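Alpha-fucosidase (Bifidobacterium bifidum, PDB 2EAB) probably releases alpha-1,2-linked L-fucose from glycans by hydrolysis, the fragment here being the catalytic part of a longer, probably membrane-anchored protein. Local coordinates at residues N186-M191 against A312-T317. Residues are numbered along the deposited sequence; the frame is centred on the assembly and turned at random.
Sequences NPDNVM and ANKGYT
The backbones of Asp188 and Lys314 stay 9.3 Å apart, CA to CA, where the hairpin turn joining strands 176-185 and 190-197 faces the junction of helices 297-314 and 316-331, so side chains alone close the distance. The turn, in the N-terminal region related to glycosyl hydrolase family 65, contains a G1 beta bulge, in which Asn189 and Val190 both face Ser185; Asn189 has left-handed backbone angles (phi 52°), which asparagine tolerates better than most residues. A surface salt bridge between Asp188 and Lys314, whose side chains approach from opposite directions, ties this hairpin end of the large antiparallel sheet to the helix pair lying against it. Lys314 NZ donates to OD1 of Asp188 at 2.8 Å, on the syn lone pair, the side facing the other carboxylate oxygen. Lysine suits this place because its chain, extended beyond CG (chi2 -171°), spans the gap, while CD lies 3.4 Å from the same OD1. Aspartate suits its own because the carboxylate offers two oxygens, OD1 to the ammonium and OD2 to a water; separately, Ser185 OG accepts from its backbone N and steadies the turn. An alanine in place of Asp188 would probably leave the ammonium of Lys314 without its carboxylate mate and more free to swing into solvent. Both side chains also touch Val319 of helix 316-331, whereas Val190, a beta-branched residue well suited to a strand, is buried against helix 297-314, and Tyr316 packs on strand 273-282. Gly315 leaves the first helix with a positive phi of 92°, where any side chain would collide with the carbonyl oxygen of Lys314, and N-caps the next. The water completes the polar link, accepting from Lys314 NZ at 2.9 Å and donating to Asp188 OD2 at 2.7 Å.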
loop_
_atom_site.group_PDB
_atom_site.type_symbol
_atom_site.label_atom_id
_atom_site.label_comp_id
_atom_site.label_asym_id
_atom_site.label_seq_id
_atom_site.Cartn_x
_atom_site.Cartn_y
_atom_site.Cartn_z
ATOM N N ASN A 186 -7.118 -2.808 -18.496
ATOM C CA ASN A 186 -8.236 -2.544 -17.606
ATOM C C ASN A 186 -9.546 -2.295 -18.384
ATOM O O ASN A 186 -10.548 -2.943 -18.091
ATOM C CB ASN A 186 -7.916 -1.423 -16.606
ATOM C CG ASN A 186 -8.965 -1.299 -15.519
ATOM O OD1 ASN A 186 -9.899 -0.512 -15.643
ATOM N ND2 ASN A 186 -8.829 -2.092 -14.458
ATOM N N PRO A 187 -9.541 -1.396 -19.401
ATOM C CA PRO A 187 -10.781 -1.163 -20.158
ATOM C C PRO A 187 -11.421 -2.416 -20.757
ATOM O O PRO A 187 -12.644 -2.536 -20.748
ATOM C CB PRO A 187 -10.338 -0.217 -21.283
ATOM C CG PRO A 187 -9.170 0.479 -20.745
ATOM C CD PRO A 187 -8.453 -0.523 -19.883
ATOM N N ASP A 188 -10.606 -3.332 -21.272
ATOM C CA ASP A 188 -11.132 -4.541 -21.906
ATOM C C ASP A 188 -10.979 -5.790 -21.042
ATOM O O ASP A 188 -11.323 -6.896 -21.466
ATOM C CB ASP A 188 -10.528 -4.714 -23.300
ATOM C CG ASP A 188 -11.095 -3.716 -24.293
ATOM O OD1 ASP A 188 -12.328 -3.721 -24.492
ATOM O OD2 ASP A 188 -10.320 -2.912 -24.850
ATOM N N ASN A 189 -10.483 -5.588 -19.823
ATOM C CA ASN A 189 -10.436 -6.628 -18.797
ATOM C C ASN A 189 -9.791 -7.932 -19.267
ATOM O O ASN A 189 -10.307 -9.028 -19.019
ATOM C CB ASN A 189 -11.835 -6.888 -18.238
ATOM C CG ASN A 189 -11.794 -7.622 -16.925
ATOM O OD1 ASN A 189 -10.825 -7.498 -16.177
ATOM N ND2 ASN A 189 -12.830 -8.395 -16.639
ATOM N N VAL A 190 -8.656 -7.807 -19.942
ATOM C CA VAL A 190 -8.085 -8.935 -20.656
ATOM C C VAL A 190 -6.571 -8.817 -20.735
ATOM O O VAL A 190 -6.028 -7.714 -20.827
ATOM C CB VAL A 190 -8.722 -9.073 -22.079
ATOM C CG1 VAL A 190 -8.315 -7.909 -22.996
ATOM C CG2 VAL A 190 -8.390 -10.419 -22.717
ATOM N N MET A 191 -5.901 -9.961 -20.670
ATOM C CA MET A 191 -4.463 -10.035 -20.864
ATOM C C MET A 191 -4.190 -10.381 -22.324
ATOM O O MET A 191 -4.865 -11.230 -22.908
ATOM C CB MET A 191 -3.859 -11.082 -19.925
ATOM C CG MET A 191 -2.359 -11.284 -20.066
ATOM S SD MET A 191 -1.706 -12.469 -18.874
ATOM C CE MET A 191 -1.928 -11.590 -17.327
ATOM N N ALA A 312 -11.245 -10.091 -28.756
ATOM C CA ALA A 312 -10.879 -10.541 -30.097
ATOM C C ALA A 312 -11.674 -9.800 -31.168
ATOM O O ALA A 312 -11.130 -9.442 -32.216
ATOM C CB ALA A 312 -11.080 -12.034 -30.223
ATOM N N ASN A 313 -12.956 -9.563 -30.891
ATOM C CA ASN A 313 -13.825 -8.826 -31.806
ATOM C C ASN A 313 -13.346 -7.397 -32.043
ATOM O O ASN A 313 -13.414 -6.893 -33.169
ATOM C CB ASN A 313 -15.272 -8.831 -31.306
ATOM C CG ASN A 313 -15.940 -10.197 -31.433
ATOM O OD1 ASN A 313 -15.383 -11.136 -32.009
ATOM N ND2 ASN A 313 -17.143 -10.308 -30.884
ATOM N N LYS A 314 -12.852 -6.754 -30.984
ATOM C CA LYS A 314 -12.261 -5.418 -31.094
ATOM C C LYS A 314 -10.937 -5.443 -31.854
ATOM O O LYS A 314 -10.635 -4.524 -32.619
ATOM C CB LYS A 314 -12.067 -4.795 -29.709
ATOM C CG LYS A 314 -13.352 -4.284 -29.099
ATOM C CD LYS A 314 -13.102 -3.486 -27.835
ATOM C CE LYS A 314 -14.419 -3.101 -27.188
ATOM N NZ LYS A 314 -14.241 -2.309 -25.941
ATOM N N GLY A 315 -10.155 -6.496 -31.639
ATOM C CA GLY A 315 -8.890 -6.672 -32.342
ATOM C C GLY A 315 -7.702 -6.087 -31.607
ATOM O O GLY A 315 -7.850 -5.181 -30.777
ATOM N N TYR A 316 -6.520 -6.598 -31.934
ATOM C CA TYR A 316 -5.281 -6.244 -31.249
ATOM C C TYR A 316 -4.985 -4.743 -31.229
ATOM O O TYR A 316 -4.688 -4.178 -30.169
ATOM C CB TYR A 316 -4.110 -7.016 -31.857
ATOM C CG TYR A 316 -2.750 -6.535 -31.408
ATOM C CD1 TYR A 316 -2.280 -6.809 -30.120
ATOM C CD2 TYR A 316 -1.933 -5.802 -32.269
ATOM C CE1 TYR A 316 -1.032 -6.364 -29.704
ATOM C CE2 TYR A 316 -0.682 -5.357 -31.864
ATOM C CZ TYR A 316 -0.238 -5.641 -30.583
ATOM O OH TYR A 316 1.001 -5.205 -30.190
ATOM N N THR A 317 -5.054 -4.101 -32.394
ATOM C CA THR A 317 -4.720 -2.681 -32.506
ATOM C C THR A 317 -5.576 -1.822 -31.569
ATOM O O THR A 317 -5.048 -0.989 -30.821
ATOM C CB THR A 317 -4.831 -2.186 -33.968
ATOM O OG1 THR A 317 -3.945 -2.952 -34.790
ATOM C CG2 THR A 317 -4.460 -0.707 -34.081
HETATM O O HOH W 1 -11.671 -0.973 -26.108
#